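Local coordinates for uncharacterized ACR, COG1565 superfamily (Burkholderia thailandensis, PDB 4F3N), which is of unknown function but belongs to a putative S-adenosylmethionine-dependent methyltransferase family, perhaps acting on protein arginines, at residues G73-F78 with A248-A253; R223-A226 with G231-E234. All blocks are in the same frame, centred on the assembly; numbering follows the deposited sequence. Where two conformers were deposited one is given.

Contact 1 of 2, residues G73-F78 with A248-A253; sequences GGWIPF and ADRPFA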
ATOM      1  N   GLY A  73      -1.921 -16.702  26.495  1.00 19.05           N
ATOM      2  CA  GLY A  73      -3.167 -16.813  27.262  1.00 19.26           C
ATOM      3  C   GLY A  73      -4.419 -17.006  26.429  1.00 18.68           C
ATOM      4  O   GLY A  73      -5.551 -16.957  26.963  1.00 19.49           O
ATOM      5  N   GLY A  74      -4.231 -17.270  25.125  1.00 16.31           N
ATOM      6  CA  GLY A  74      -5.312 -17.687  24.256  1.00 14.97           C
ATOM      7  C   GLY A  74      -5.783 -16.641  23.272  1.00 13.39           C
ATOM      8  O   GLY A  74      -6.744 -16.875  22.569  1.00 13.67           O
ATOM      9  N   TRP A  75      -5.102 -15.497  23.215  1.00 12.74           N
ATOM     10  CA  TRP A  75      -5.548 -14.383  22.364  1.00 11.57           C
ATOM     11  C   TRP A  75      -4.424 -13.481  21.968  1.00 11.32           C
ATOM     12  O   TRP A  75      -3.590 -13.084  22.823  1.00 12.00           O
ATOM     13  CB  TRP A  75      -6.591 -13.582  23.116  1.00 11.60           C
ATOM     14  CG  TRP A  75      -7.340 -12.491  22.387  1.00 11.31           C
ATOM     15  CD1 TRP A  75      -8.605 -12.563  21.839  1.00 11.37           C
ATOM     16  CD2 TRP A  75      -6.898 -11.094  22.167  1.00 11.23           C
ATOM     17  NE1 TRP A  75      -8.960 -11.360  21.254  1.00 11.31           N
ATOM     18  CE2 TRP A  75      -7.973 -10.434  21.436  1.00 11.36           C
ATOM     19  CE3 TRP A  75      -5.747 -10.366  22.474  1.00 11.74           C
ATOM     20  CZ2 TRP A  75      -7.893  -9.120  21.039  1.00 11.25           C
ATOM     21  CZ3 TRP A  75      -5.693  -9.024  22.101  1.00 11.42           C
ATOM     22  CH2 TRP A  75      -6.739  -8.410  21.408  1.00 11.63           C
ATOM     23  N   ILE A  76      -4.394 -13.124  20.682  1.00 10.18           N
ATOM     24  CA  ILE A  76      -3.483 -12.100  20.183  1.00  9.87           C
ATOM     25  C   ILE A  76      -4.240 -11.088  19.316  1.00  9.50           C
ATOM     26  O   ILE A  76      -5.287 -11.416  18.706  1.00  9.26           O
ATOM     27  CB  ILE A  76      -2.329 -12.705  19.361  1.00  9.39           C
ATOM     28  CG1 ILE A  76      -2.857 -13.460  18.125  1.00  8.73           C
ATOM     29  CG2 ILE A  76      -1.526 -13.616  20.251  1.00  9.99           C
ATOM     30  CD1 ILE A  76      -1.765 -13.901  17.145  1.00  8.52           C
ATOM     31  N   PRO A  77      -3.746  -9.849  19.272  1.00  9.50           N
ATOM     32  CA  PRO A  77      -4.424  -8.922  18.354  1.00  9.30           C
ATOM     33  C   PRO A  77      -4.293  -9.361  16.873  1.00  8.81           C
ATOM     34  O   PRO A  77      -3.365 -10.085  16.519  1.00  7.81           O
ATOM     35  CB  PRO A  77      -3.736  -7.580  18.624  1.00  9.95           C
ATOM     36  CG  PRO A  77      -2.462  -7.904  19.286  1.00 10.55           C
ATOM     37  CD  PRO A  77      -2.558  -9.249  19.925  1.00 10.22           C
ATOM     38  N   PHE A  78      -5.216  -8.920  16.018  1.00  8.45           N
ATOM     39  CA  PHE A  78      -5.168  -9.311  14.621  1.00  8.43           C
ATOM     40  C   PHE A  78      -3.906  -8.791  13.937  1.00  8.47           C
ATOM     41  O   PHE A  78      -3.370  -9.442  13.019  1.00  8.36           O
ATOM     42  CB  PHE A  78      -6.403  -8.839  13.869  1.00  8.42           C
ATOM     43  CG  PHE A  78      -6.483  -9.395  12.490  1.00  8.02           C
ATOM     44  CD1 PHE A  78      -6.200  -8.599  11.400  1.00  8.14           C
ATOM     45  CD2 PHE A  78      -6.766 -10.760  12.277  1.00  8.13           C
ATOM     46  CE1 PHE A  78      -6.234  -9.116  10.125  1.00  8.06           C
ATOM     47  CE2 PHE A  78      -6.756 -11.273  10.997  1.00  7.91           C
ATOM     48  CZ  PHE A  78      -6.476 -10.446   9.927  1.00  7.82           C
ATOM     49  N   ALA A 248     -12.049 -13.485  18.022  1.00 10.16           N
ATOM     50  CA  ALA A 248     -12.543 -13.408  19.376  1.00 10.78           C
ATOM     51  C   ALA A 248     -12.480 -12.002  19.818  1.00 11.32           C
ATOM     52  O   ALA A 248     -11.446 -11.357  19.652  1.00 10.62           O
ATOM     53  CB  ALA A 248     -11.733 -14.287  20.319  1.00 10.55           C
ATOM     54  N   ASP A 249     -13.578 -11.512  20.396  1.00 12.03           N
ATOM     55  CA  ASP A 249     -13.667 -10.107  20.776  1.00 13.27           C
ATOM     56  C   ASP A 249     -13.347  -9.916  22.253  1.00 14.93           C
ATOM     57  O   ASP A 249     -13.814 -10.696  23.074  1.00 15.16           O
ATOM     58  CB  ASP A 249     -15.062  -9.597  20.458  1.00 13.55           C
ATOM     59  CG  ASP A 249     -15.346  -9.558  18.988  1.00 14.05           C
ATOM     60  OD1 ASP A 249     -14.398  -9.367  18.213  1.00 12.88           O
ATOM     61  OD2 ASP A 249     -16.532  -9.686  18.612  1.00 14.26           O
ATOM     62  N   ARG A 250     -12.527  -8.905  22.572  1.00 16.48           N
ATOM     63  CA  ARG A 250     -12.077  -8.643  23.952  1.00 19.87           C
ATOM     64  C   ARG A 250     -12.098  -7.155  24.233  1.00 20.64           C
ATOM     65  O   ARG A 250     -11.788  -6.369  23.346  1.00 18.34           O
ATOM     66  CB  ARG A 250     -10.630  -9.109  24.091  1.00 23.27           C
ATOM     67  CG  ARG A 250     -10.305  -9.705  25.427  1.00 28.38           C
ATOM     68  CD  ARG A 250      -9.017 -10.502  25.364  1.00 30.01           C
ATOM     69  NE  ARG A 250      -7.864  -9.614  25.418  1.00 33.54           N
ATOM     70  CZ  ARG A 250      -6.626 -10.007  25.726  1.00 34.68           C
ATOM     71  NH1 ARG A 250      -5.640  -9.114  25.731  1.00 35.95           N
ATOM     72  NH2 ARG A 250      -6.362 -11.282  26.018  1.00 35.41           N
ATOM     73  N   PRO A 251     -12.415  -6.749  25.479  1.00 21.89           N
ATOM     74  CA  PRO A 251     -12.277  -5.333  25.784  1.00 23.53           C
ATOM     75  C   PRO A 251     -10.858  -4.831  25.567  1.00 24.29           C
ATOM     76  O   PRO A 251      -9.892  -5.596  25.713  1.00 22.80           O
ATOM     77  CB  PRO A 251     -12.644  -5.239  27.281  1.00 24.29           C
ATOM     78  CG  PRO A 251     -13.378  -6.487  27.580  1.00 23.78           C
ATOM     79  CD  PRO A 251     -12.959  -7.525  26.591  1.00 23.04           C
ATOM     80  N   PHE A 252     -10.739  -3.549  25.226  1.00 25.05           N
ATOM     81  CA  PHE A 252      -9.440  -2.919  25.032  1.00 30.08           C
ATOM     82  C   PHE A 252      -8.605  -2.964  26.304  1.00 33.65           C
ATOM     83  O   PHE A 252      -9.159  -2.878  27.392  1.00 35.52           O
ATOM     84  CB  PHE A 252      -9.635  -1.474  24.551  1.00 29.84           C
ATOM     85  CG  PHE A 252     -10.037  -1.397  23.106  1.00 28.86           C
ATOM     86  CD1 PHE A 252      -9.112  -1.654  22.117  1.00 28.42           C
ATOM     87  CD2 PHE A 252     -11.346  -1.121  22.742  1.00 30.46           C
ATOM     88  CE1 PHE A 252      -9.476  -1.625  20.781  1.00 28.25           C
ATOM     89  CE2 PHE A 252     -11.713  -1.076  21.408  1.00 28.50           C
ATOM     90  CZ  PHE A 252     -10.777  -1.327  20.429  1.00 27.13           C
ATOM     91  N   ALA A 253      -7.300  -3.177  26.149  1.00 38.06           N
ATOM     92  CA  ALA A 253      -6.361  -3.078  27.265  1.00 42.45           C
ATOM     93  C   ALA A 253      -6.382  -1.630  27.711  1.00 47.13           C
ATOM     94  O   ALA A 253      -6.731  -1.328  28.855  1.00 51.69           O
ATOM     95  CB  ALA A 253      -4.958  -3.489  26.839  1.00 40.91           C
TER
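The indole of Trp-75 meets strand 248-250 with one of its faces and with its N-H edge. The polar part is a single hydrogen bond. NE1 of Trp-75 donates to the carbonyl O of Ala-248 over 3.0 Å, and the bond is nearly straight, with an N-H...O angle of 165°. The acceptor sits close to the indole plane. Seen from the carbonyl group, however, the donor stands above the plane rather than on a lone pair.

The stacking part belongs to Arg-250. Its guanidinium lies flat on the indole, with the two planes 16° apart. CZ of Arg-250 comes to 3.4 Å from CE3 of Trp-75. CZ of Arg-250 lies 4.0 Å from the centroid of the six-membered ring of Trp-75, which makes an off-centre cation-pi contact. The bend at chi3 turns the guanidinium so that it lies flat over the CD2-CE3 side of the indole. CD of Arg-250 lies over the five-membered ring of Trp-75, 3.9 Å from its centroid, in a CH-pi contact.

The indole thus bridges two strands of an antiparallel sheet. Strands 76-77 and 245-250 both pair with strand 231-239, and Trp-75 reaches across that strand, touching Glu-234 and Ser-238 on it. The chain enters through a Schellman motif at Gly-73, just after helix 52-71, and leaves at Pro-77, the N-cap position of helix 78-87.

The apolar part is small. CB of Ala-248 packs 3.9 Å from CD1 of Trp-75. CG of Trp-75 is anti to the backbone N (chi1 -172°), which carries the indole out toward strand 248-250.

Contact 2 of 2, residues R223-A226 with G231-E234; sequences RLVA and GWCE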
ATOM      1  N   ARG A 223      -5.348  -3.601  13.051  1.00  9.44           N
ATOM      2  CA  ARG A 223      -6.099  -4.212  14.142  0.50  9.78           C
ATOM      3  C   ARG A 223      -7.571  -4.192  13.727  1.00  9.47           C
ATOM      4  O   ARG A 223      -7.987  -3.377  12.913  1.00  9.68           O
ATOM      5  CB  ARG A 223      -5.805  -3.493  15.461  0.50 10.84           C
ATOM      6  CG  ARG A 223      -4.433  -3.861  16.009  0.50 11.77           C
ATOM      7  CD  ARG A 223      -3.932  -2.959  17.144  0.50 13.27           C
ATOM      8  NE  ARG A 223      -4.203  -3.508  18.457  0.50 14.66           N
ATOM      9  CZ  ARG A 223      -3.282  -3.970  19.318  0.50 16.10           C
ATOM     10  NH1 ARG A 223      -1.982  -3.952  19.034  0.50 17.65           N
ATOM     11  NH2 ARG A 223      -3.661  -4.445  20.493  0.50 16.44           N
ATOM     12  N   LEU A 224      -8.353  -5.105  14.262  1.00  9.29           N
ATOM     13  CA  LEU A 224      -9.769  -5.127  14.014  1.00  9.42           C
ATOM     14  C   LEU A 224     -10.515  -4.686  15.259  1.00  9.71           C
ATOM     15  O   LEU A 224     -10.150  -5.012  16.397  1.00  9.63           O
ATOM     16  CB  LEU A 224     -10.191  -6.529  13.615  1.00  9.19           C
ATOM     17  CG  LEU A 224      -9.513  -7.082  12.342  1.00  9.12           C
ATOM     18  CD1 LEU A 224      -9.876  -8.534  12.042  1.00  9.11           C
ATOM     19  CD2 LEU A 224      -9.891  -6.220  11.144  1.00  9.40           C
ATOM     20  N   VAL A 225     -11.585  -3.945  15.043  1.00 10.44           N
ATOM     21  CA  VAL A 225     -12.371  -3.454  16.163  1.00 10.98           C
ATOM     22  C   VAL A 225     -13.831  -3.741  15.885  1.00 11.82           C
ATOM     23  O   VAL A 225     -14.263  -3.703  14.723  1.00 12.01           O
ATOM     24  CB  VAL A 225     -12.127  -1.956  16.406  1.00 11.21           C
ATOM     25  CG1 VAL A 225     -10.669  -1.719  16.814  1.00 11.63           C
ATOM     26  CG2 VAL A 225     -12.513  -1.069  15.187  1.00 11.70           C
ATOM     27  N   ALA A 226     -14.583  -4.069  16.932  1.00 12.85           N
ATOM     28  CA  ALA A 226     -15.972  -4.474  16.767  1.00 13.66           C
ATOM     29  C   ALA A 226     -16.834  -3.708  17.752  1.00 15.22           C
ATOM     30  O   ALA A 226     -16.475  -3.568  18.919  1.00 14.57           O
ATOM     31  CB  ALA A 226     -16.135  -5.983  17.019  1.00 14.05           C
ATOM     32  N   GLY A 231     -19.984  -1.164  24.038  1.00 32.36           N
ATOM     33  CA  GLY A 231     -19.052  -0.248  23.416  1.00 29.68           C
ATOM     34  C   GLY A 231     -18.078  -1.005  22.512  1.00 26.65           C
ATOM     35  O   GLY A 231     -18.175  -2.248  22.362  1.00 24.95           O
ATOM     36  N   TRP A 232     -17.139  -0.253  21.937  1.00 24.98           N
ATOM     37  CA  TRP A 232     -16.109  -0.840  21.057  1.00 21.71           C
ATOM     38  C   TRP A 232     -15.215  -1.772  21.795  1.00 21.06           C
ATOM     39  O   TRP A 232     -14.934  -1.567  22.965  1.00 21.86           O
ATOM     40  CB  TRP A 232     -15.277   0.238  20.428  1.00 22.18           C
ATOM     41  CG  TRP A 232     -16.020   1.022  19.395  1.00 22.42           C
ATOM     42  CD1 TRP A 232     -16.660   2.242  19.553  1.00 23.24           C
ATOM     43  CD2 TRP A 232     -16.226   0.647  18.000  1.00 22.75           C
ATOM     44  NE1 TRP A 232     -17.225   2.661  18.366  1.00 24.08           N
ATOM     45  CE2 TRP A 232     -17.010   1.732  17.393  1.00 23.70           C
ATOM     46  CE3 TRP A 232     -15.869  -0.453  17.216  1.00 21.03           C
ATOM     47  CZ2 TRP A 232     -17.379   1.704  16.055  1.00 23.04           C
ATOM     48  CZ3 TRP A 232     -16.249  -0.460  15.876  1.00 20.73           C
ATOM     49  CH2 TRP A 232     -16.988   0.584  15.313  1.00 21.38           C
ATOM     50  N   CYS A 233     -14.786  -2.833  21.123  1.00 18.26           N
ATOM     51  CA  CYS A 233     -13.765  -3.704  21.662  1.00 17.71           C
ATOM     52  C   CYS A 233     -12.848  -4.162  20.553  1.00 14.77           C
ATOM     53  O   CYS A 233     -13.070  -3.844  19.390  1.00 13.65           O
ATOM     54  CB  CYS A 233     -14.375  -4.896  22.322  1.00 18.92           C
ATOM     55  SG  CYS A 233     -15.227  -5.939  21.175  1.00 24.84           S
ATOM     56  N   GLU A 234     -11.828  -4.918  20.926  1.00 13.39           N
ATOM     57  CA  GLU A 234     -10.869  -5.396  19.931  1.00 11.75           C
ATOM     58  C   GLU A 234     -11.218  -6.809  19.502  1.00 10.99           C
ATOM     59  O   GLU A 234     -11.476  -7.678  20.340  1.00 10.66           O
ATOM     60  CB  GLU A 234      -9.442  -5.319  20.468  1.00 12.21           C
ATOM     61  CG  GLU A 234      -8.428  -5.729  19.400  1.00 11.48           C
ATOM     62  CD  GLU A 234      -7.033  -5.189  19.582  1.00 11.83           C
ATOM     63  OE1 GLU A 234      -6.678  -4.705  20.693  1.00 12.44           O
ATOM     64  OE2 GLU A 234      -6.292  -5.242  18.572  1.00 12.02           O
TER
HETATM   65  O   HOH W   1      -6.992  -6.702  16.512  1.00  7.34           O
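The indole of Trp-232 meets Val-225 and Ala-226 along its benzene side. The backbone O of Val-225 and N of Ala-226 lie at its edge, in the plane. CG2 of Val-225 reaches CZ3 of Trp-232 at 3.8 Å, approaching obliquely. The carbonyl carbon of Ala-226 also comes in obliquely, near CE3. Elsewhere, Leu-261 and Ala-266 touch the same indole.

The guanidinium of Arg-223 has OE1 of Glu-234 at its edge, in the plane. NH2 of Arg-223 donates over 3.0 Å to the syn lone pair of OE1 of Glu-234, with an N-H...O angle of 163°. NE of Arg-223 is 2.7 Å from OE2 of Glu-234, but this second bond is weak and bent. The guanidinium and carboxylate planes are turned 47° apart, so the salt bridge is not a flat two-pronged pair. It is described for one of two modelled conformers of Arg-223, so it may not be held all the time. The Glu-234 side chain starts opposite its own N and runs on extended, which takes the carboxylate to Arg-223. A water also donates to OE2 of Glu-234 and accepts from N of Leu-224, so OE2 has the water and, weakly, NE of Arg-223 as partners.

The backbones pair between Ala-226 and Cys-233. N of Ala-226 donates to O of Cys-233, and N of Cys-233 donates to O of Ala-226, each over 2.9 Å. Val-225 and Glu-234 form the adjoining non-hydrogen-bonded pair. Strand 271-274 continues the sheet beyond strand 223-228, and strand 245-250 continues it beyond strand 231-239. This is the pattern of an antiparallel beta hairpin in the middle of a sheet.

The centres of the two contacts lie about 9 Å apart, in the same antiparallel sheet. Strand 231-239 is common ground: it pairs with 223-228 in contact 2, and with both strands that contact 1 bridges, 76-77 and 245-250. Along the chain, 73-78 comes first, then 223-226, 231-234 and 248-253, so contact 2 is nested inside the loop closed by contact 1. N of Arg-250 probably donates a hydrogen bond to O of Glu-234, and Phe-252 packs on Cys-233. The seven-stranded mixed sheet, with strand order 3-2-1-4-5-7-6, is the Rossmann-like methyltransferase core. Both contacts belong to an additional sheet, away from the S-adenosylhomocysteine-binding residues Thr-113 and Asn-214.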